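Local structure of trafficking protein particle complex subunit 3 (Naegleria fowleri, 6AQ3) at residues C[35-49]-C[135-147]. The protein probably acts as a core subunit of a TRAPP vesicle-tethering complex, with a deep channel that holds a covalently bound palmitate. Sequence-based numbering, arbitrary orientation.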
loop_
_atom_site.group_PDB
_atom_site.type_symbol
_atom_site.label_atom_id
_atom_site.label_comp_id
_atom_site.label_asym_id
_atom_site.label_seq_id
_atom_site.Cartn_x
_atom_site.Cartn_y
_atom_site.Cartn_z
ATOM N N TYR C 35 -1.729 -2.286 -2.667
ATOM C CA TYR C 35 -0.978 -2.633 -3.869
ATOM C C TYR C 35 -1.837 -3.439 -4.830
ATOM O O TYR C 35 -1.835 -3.180 -6.041
ATOM C CB TYR C 35 0.296 -3.407 -3.495
ATOM C CG TYR C 35 1.167 -3.757 -4.693
ATOM C CD1 TYR C 35 1.780 -2.750 -5.437
ATOM C CD2 TYR C 35 1.377 -5.072 -5.078
ATOM C CE1 TYR C 35 2.564 -3.038 -6.531
ATOM C CE2 TYR C 35 2.173 -5.377 -6.183
ATOM C CZ TYR C 35 2.769 -4.341 -6.903
ATOM O OH TYR C 35 3.559 -4.593 -8.009
ATOM N N GLY C 36 -2.623 -4.384 -4.293
ATOM C CA GLY C 36 -3.511 -5.175 -5.138
ATOM C C GLY C 36 -4.524 -4.340 -5.896
ATOM O O GLY C 36 -4.805 -4.611 -7.069
ATOM N N SER C 37 -5.068 -3.296 -5.249
ATOM C CA SER C 37 -5.966 -2.384 -5.956
ATOM C C SER C 37 -5.237 -1.657 -7.087
ATOM O O SER C 37 -5.848 -1.320 -8.107
ATOM C CB SER C 37 -6.568 -1.356 -4.995
ATOM O OG SER C 37 -7.145 -1.968 -3.859
ATOM N N LEU C 38 -3.955 -1.347 -6.892
ATOM C CA LEU C 38 -3.172 -0.703 -7.944
ATOM C C LEU C 38 -3.004 -1.632 -9.143
ATOM O O LEU C 38 -3.287 -1.240 -10.281
ATOM C CB LEU C 38 -1.812 -0.259 -7.391
ATOM C CG LEU C 38 -0.750 0.211 -8.405
ATOM C CD1 LEU C 38 -1.226 1.412 -9.239
ATOM C CD2 LEU C 38 0.524 0.561 -7.683
ATOM N N VAL C 39 -2.548 -2.871 -8.909
ATOM C CA VAL C 39 -2.356 -3.809 -10.022
ATOM C C VAL C 39 -3.681 -4.068 -10.716
ATOM O O VAL C 39 -3.763 -4.071 -11.950
ATOM C CB VAL C 39 -1.728 -5.122 -9.533
ATOM C CG1 VAL C 39 -1.497 -6.067 -10.700
ATOM C CG2 VAL C 39 -0.444 -4.861 -8.752
ATOM N N THR C 40 -4.756 -4.226 -9.930
ATOM C CA THR C 40 -6.083 -4.454 -10.495
ATOM C C THR C 40 -6.499 -3.303 -11.392
ATOM O O THR C 40 -6.990 -3.519 -12.502
ATOM C CB THR C 40 -7.101 -4.656 -9.372
ATOM O OG1 THR C 40 -6.794 -5.871 -8.677
ATOM C CG2 THR C 40 -8.563 -4.710 -9.928
ATOM N N GLN C 41 -6.271 -2.067 -10.947
ATOM C CA GLN C 41 -6.593 -0.924 -11.787
ATOM C C GLN C 41 -5.774 -0.924 -13.077
ATOM O O GLN C 41 -6.304 -0.641 -14.156
ATOM C CB GLN C 41 -6.386 0.364 -10.986
ATOM C CG GLN C 41 -6.459 1.637 -11.819
ATOM C CD GLN C 41 -7.831 1.909 -12.380
ATOM O OE1 GLN C 41 -8.837 1.437 -11.848
ATOM N NE2 GLN C 41 -7.883 2.694 -13.461
ATOM N N MET C 42 -4.489 -1.257 -12.992
ATOM C CA MET C 42 -3.670 -1.301 -14.201
ATOM C C MET C 42 -4.084 -2.432 -15.141
ATOM O O MET C 42 -4.046 -2.263 -16.361
ATOM C CB MET C 42 -2.197 -1.412 -13.836
ATOM C CG MET C 42 -1.718 -0.209 -13.038
ATOM S SD MET C 42 0.001 -0.336 -12.588
ATOM C CE MET C 42 0.740 -0.243 -14.209
ATOM N N LEU C 43 -4.514 -3.579 -14.605
ATOM C CA LEU C 43 -4.879 -4.698 -15.468
ATOM C C LEU C 43 -6.046 -4.396 -16.406
ATOM O O LEU C 43 -6.331 -5.215 -17.284
ATOM C CB LEU C 43 -5.161 -5.954 -14.638
ATOM C CG LEU C 43 -3.846 -6.648 -14.291
ATOM C CD1 LEU C 43 -4.090 -7.740 -13.275
ATOM C CD2 LEU C 43 -3.208 -7.201 -15.597
ATOM N N LYS C 44 -6.700 -3.244 -16.277
ATOM C CA LYS C 44 -7.677 -2.866 -17.288
ATOM C C LYS C 44 -7.008 -2.760 -18.659
ATOM O O LYS C 44 -7.652 -2.999 -19.690
ATOM C CB LYS C 44 -8.356 -1.562 -16.899
ATOM C CG LYS C 44 -9.110 -1.650 -15.562
ATOM C CD LYS C 44 -10.026 -0.431 -15.390
ATOM C CE LYS C 44 -10.846 -0.471 -14.131
ATOM N NZ LYS C 44 -11.867 0.616 -14.140
ATOM N N ASP C 45 -5.722 -2.380 -18.691
ATOM C CA ASP C 45 -4.944 -2.296 -19.931
ATOM C C ASP C 45 -4.396 -3.694 -20.241
ATOM O O ASP C 45 -3.189 -3.947 -20.270
ATOM C CB ASP C 45 -3.835 -1.263 -19.798
ATOM N N TYR C 46 -5.338 -4.609 -20.497
ATOM C CA TYR C 46 -4.962 -6.015 -20.550
ATOM C C TYR C 46 -4.110 -6.358 -21.771
ATOM O O TYR C 46 -3.466 -7.414 -21.768
ATOM C CB TYR C 46 -6.208 -6.914 -20.486
ATOM C CG TYR C 46 -7.199 -6.806 -21.637
ATOM C CD1 TYR C 46 -6.913 -7.356 -22.882
ATOM C CD2 TYR C 46 -8.438 -6.197 -21.462
ATOM C CE1 TYR C 46 -7.808 -7.271 -23.919
ATOM C CE2 TYR C 46 -9.352 -6.121 -22.503
ATOM C CZ TYR C 46 -9.025 -6.658 -23.725
ATOM O OH TYR C 46 -9.901 -6.586 -24.772
ATOM N N GLU C 47 -4.029 -5.491 -22.774
ATOM C CA GLU C 47 -3.321 -5.864 -23.993
ATOM C C GLU C 47 -1.841 -5.520 -23.980
ATOM O O GLU C 47 -1.140 -5.898 -24.928
ATOM C CB GLU C 47 -3.994 -5.250 -25.224
ATOM C CG GLU C 47 -4.869 -6.252 -25.997
ATOM C CD GLU C 47 -6.172 -5.642 -26.468
ATOM O OE1 GLU C 47 -6.542 -4.571 -25.945
ATOM O OE2 GLU C 47 -6.833 -6.230 -27.356
ATOM N N ASP C 48 -1.360 -4.742 -22.993
ATOM C CA ASP C 48 0.056 -4.400 -22.909
ATOM C C ASP C 48 0.526 -4.669 -21.475
ATOM O O ASP C 48 0.761 -3.775 -20.659
ATOM C CB ASP C 48 0.331 -2.973 -23.380
ATOM C CG ASP C 48 1.827 -2.689 -23.529
ATOM O OD1 ASP C 48 2.644 -3.594 -23.244
ATOM O OD2 ASP C 48 2.193 -1.593 -24.004
ATOM N N VAL C 49 0.617 -5.958 -21.166
ATOM C CA VAL C 49 1.060 -6.410 -19.856
ATOM C C VAL C 49 2.502 -6.003 -19.618
ATOM O O VAL C 49 2.897 -5.692 -18.483
ATOM C CB VAL C 49 0.830 -7.935 -19.743
ATOM C CG1 VAL C 49 1.534 -8.520 -18.540
ATOM C CG2 VAL C 49 -0.660 -8.215 -19.705
ATOM N N PRO C 135 -5.111 -15.980 -19.410
ATOM C CA PRO C 135 -4.406 -15.121 -20.383
ATOM C C PRO C 135 -3.401 -14.158 -19.749
ATOM O O PRO C 135 -2.423 -13.770 -20.408
ATOM C CB PRO C 135 -5.551 -14.396 -21.107
ATOM C CG PRO C 135 -6.752 -14.558 -20.222
ATOM C CD PRO C 135 -6.576 -15.877 -19.558
ATOM N N ILE C 136 -3.635 -13.715 -18.512
ATOM C CA ILE C 136 -2.650 -12.873 -17.849
ATOM C C ILE C 136 -1.402 -13.683 -17.498
ATOM O O ILE C 136 -0.277 -13.163 -17.544
ATOM C CB ILE C 136 -3.263 -12.197 -16.607
ATOM C CG1 ILE C 136 -4.467 -11.339 -17.001
ATOM C CG2 ILE C 136 -2.228 -11.334 -15.896
ATOM C CD1 ILE C 136 -4.193 -10.372 -18.103
ATOM N N LYS C 137 -1.571 -14.942 -17.076
ATOM C CA LYS C 137 -0.398 -15.776 -16.794
ATOM C C LYS C 137 0.427 -15.990 -18.052
ATOM O O LYS C 137 1.655 -15.923 -18.015
ATOM C CB LYS C 137 -0.804 -17.138 -16.226
ATOM C CG LYS C 137 -1.337 -17.127 -14.815
ATOM C CD LYS C 137 -1.844 -18.523 -14.393
ATOM C CE LYS C 137 -0.738 -19.566 -14.495
ATOM N NZ LYS C 137 -1.108 -20.852 -13.836
ATOM N N GLN C 138 -0.242 -16.267 -19.174
ATOM C CA GLN C 138 0.454 -16.509 -20.429
ATOM C C GLN C 138 1.218 -15.269 -20.871
ATOM O O GLN C 138 2.272 -15.381 -21.513
ATOM C CB GLN C 138 -0.548 -16.955 -21.499
ATOM N N LYS C 139 0.695 -14.085 -20.551
ATOM C CA LYS C 139 1.370 -12.834 -20.850
ATOM C C LYS C 139 2.446 -12.483 -19.835
ATOM O O LYS C 139 3.123 -11.456 -19.994
ATOM C CB LYS C 139 0.339 -11.707 -20.958
ATOM C CG LYS C 139 -0.534 -11.797 -22.218
ATOM C CD LYS C 139 -1.579 -10.688 -22.213
ATOM C CE LYS C 139 -2.733 -10.959 -23.173
ATOM N NZ LYS C 139 -4.058 -10.602 -22.551
ATOM N N ARG C 140 2.624 -13.308 -18.806
ATOM C CA ARG C 140 3.704 -13.157 -17.825
ATOM C C ARG C 140 3.695 -11.771 -17.169
ATOM O O ARG C 140 4.708 -11.068 -17.113
ATOM C CB ARG C 140 5.072 -13.473 -18.451
ATOM C CG ARG C 140 5.246 -14.982 -18.627
ATOM C CD ARG C 140 6.638 -15.439 -18.997
ATOM N NE ARG C 140 7.487 -15.412 -17.806
ATOM C CZ ARG C 140 7.572 -16.407 -16.925
ATOM N NH1 ARG C 140 6.846 -17.512 -17.087
ATOM N NH2 ARG C 140 8.363 -16.295 -15.870
ATOM N N LEU C 141 2.549 -11.404 -16.606
ATOM C CA LEU C 141 2.548 -10.313 -15.641
ATOM C C LEU C 141 3.461 -10.665 -14.478
ATOM O O LEU C 141 3.439 -11.792 -13.966
ATOM C CB LEU C 141 1.130 -10.086 -15.110
ATOM C CG LEU C 141 0.963 -9.208 -13.877
ATOM C CD1 LEU C 141 1.139 -7.753 -14.267
ATOM C CD2 LEU C 141 -0.411 -9.470 -13.228
ATOM N N TYR C 142 4.274 -9.707 -14.057
ATOM C CA TYR C 142 5.041 -9.870 -12.825
ATOM C C TYR C 142 4.357 -9.016 -11.763
ATOM O O TYR C 142 4.704 -7.846 -11.538
ATOM C CB TYR C 142 6.507 -9.514 -13.029
ATOM C CG TYR C 142 7.266 -10.602 -13.747
ATOM C CD1 TYR C 142 7.331 -11.895 -13.215
ATOM C CD2 TYR C 142 7.952 -10.339 -14.943
ATOM C CE1 TYR C 142 8.044 -12.911 -13.864
ATOM C CE2 TYR C 142 8.671 -11.352 -15.609
ATOM C CZ TYR C 142 8.707 -12.633 -15.057
ATOM O OH TYR C 142 9.398 -13.642 -15.681
ATOM N N TYR C 143 3.400 -9.651 -11.084
ATOM C CA TYR C 143 2.510 -8.979 -10.143
ATOM C C TYR C 143 3.261 -8.091 -9.154
ATOM O O TYR C 143 2.799 -6.992 -8.833
ATOM C CB TYR C 143 1.699 -10.034 -9.395
ATOM C CG TYR C 143 0.617 -9.453 -8.516
ATOM C CD1 TYR C 143 -0.639 -9.143 -9.030
ATOM C CD2 TYR C 143 0.866 -9.190 -7.181
ATOM C CE1 TYR C 143 -1.644 -8.604 -8.211
ATOM C CE2 TYR C 143 -0.097 -8.660 -6.380
ATOM C CZ TYR C 143 -1.348 -8.364 -6.892
ATOM O OH TYR C 143 -2.280 -7.820 -6.056
ATOM N N SER C 144 4.418 -8.547 -8.663
ATOM C CA SER C 144 5.200 -7.840 -7.651
ATOM C C SER C 144 6.375 -7.052 -8.224
ATOM O O SER C 144 7.339 -6.792 -7.495
ATOM C CB SER C 144 5.740 -8.820 -6.619
ATOM O OG SER C 144 4.692 -9.433 -5.929
ATOM N N ASN C 145 6.287 -6.603 -9.481
ATOM C CA ASN C 145 7.442 -5.992 -10.131
ATOM C C ASN C 145 7.904 -4.723 -9.430
ATOM O O ASN C 145 9.076 -4.336 -9.577
ATOM C CB ASN C 145 7.137 -5.677 -11.589
ATOM C CG ASN C 145 8.330 -5.950 -12.496
ATOM O OD1 ASN C 145 9.152 -6.811 -12.190
ATOM N ND2 ASN C 145 8.410 -5.245 -13.629
ATOM N N ILE C 146 7.027 -4.096 -8.637
ATOM C CA ILE C 146 7.415 -2.928 -7.855
ATOM C C ILE C 146 8.664 -3.210 -7.016
ATOM O O ILE C 146 9.425 -2.289 -6.702
ATOM C CB ILE C 146 6.232 -2.471 -6.987
ATOM C CG1 ILE C 146 6.465 -1.056 -6.475
ATOM C CG2 ILE C 146 6.055 -3.412 -5.800
ATOM C CD1 ILE C 146 5.190 -0.379 -6.019
ATOM N N ILE C 147 8.885 -4.473 -6.625
ATOM C CA ILE C 147 10.067 -4.820 -5.833
ATOM C C ILE C 147 11.349 -4.557 -6.617
ATOM O O ILE C 147 12.345 -4.074 -6.062
ATOM C CB ILE C 147 9.992 -6.287 -5.350
ATOM C CG1 ILE C 147 8.768 -6.497 -4.445
ATOM C CG2 ILE C 147 11.267 -6.684 -4.566
ATOM C CD1 ILE C 147 8.618 -7.918 -3.942
HETATM O O HOH W 1 -4.981 -7.712 -7.207
#
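In this TRAPP-component fold, the end of helix 25-42 and the turn leading into helix 49-75 pack on the linker between helices 134-138 and 146-157, with Tyr35 and Tyr143 meeting at one end. Tyr35 turns its edge toward the Tyr143 face in an offset T-shaped pair, planes at 86°. Its CG lies anti to the backbone N (chi1 -178°), which carries the hydroxyl past the second ring to the main chain: OH donates to Tyr143 O at 2.6 Å, tilted 17° from the carbonyl plane. Ile146, which also touches the bound palmitate, lays CG2 3.6 Å from Tyr35 CE1. Val39 packs over the same face of the Tyr143 ring, CG2 making a CH-pi contact and CG1 meeting Tyr143 CE1 at 3.6 Å. Further along, Leu43 splits its branches: CD1 meets Leu141 CD2 tip to tip, and CD2 leans on Ile136 CD1. Val49 wedges beside the Schellman motif that ends helix 134-138 at Arg140, with CG1 3.6 Å from Leu141 CA and CG2 against the aliphatic chain of Lys139. Bent at its last torsion, that lysine sends NZ to Tyr46 O in a weak bond of 3.3 Å. Asn53 of helix 49-75 also grips the linker, bonding Arg140 O and Tyr142 N. At the far end of the Tyr143 ring, a water in the ring plane donates to Tyr143 OH at 2.9 Å and to Gly36 O at 3.1 Å.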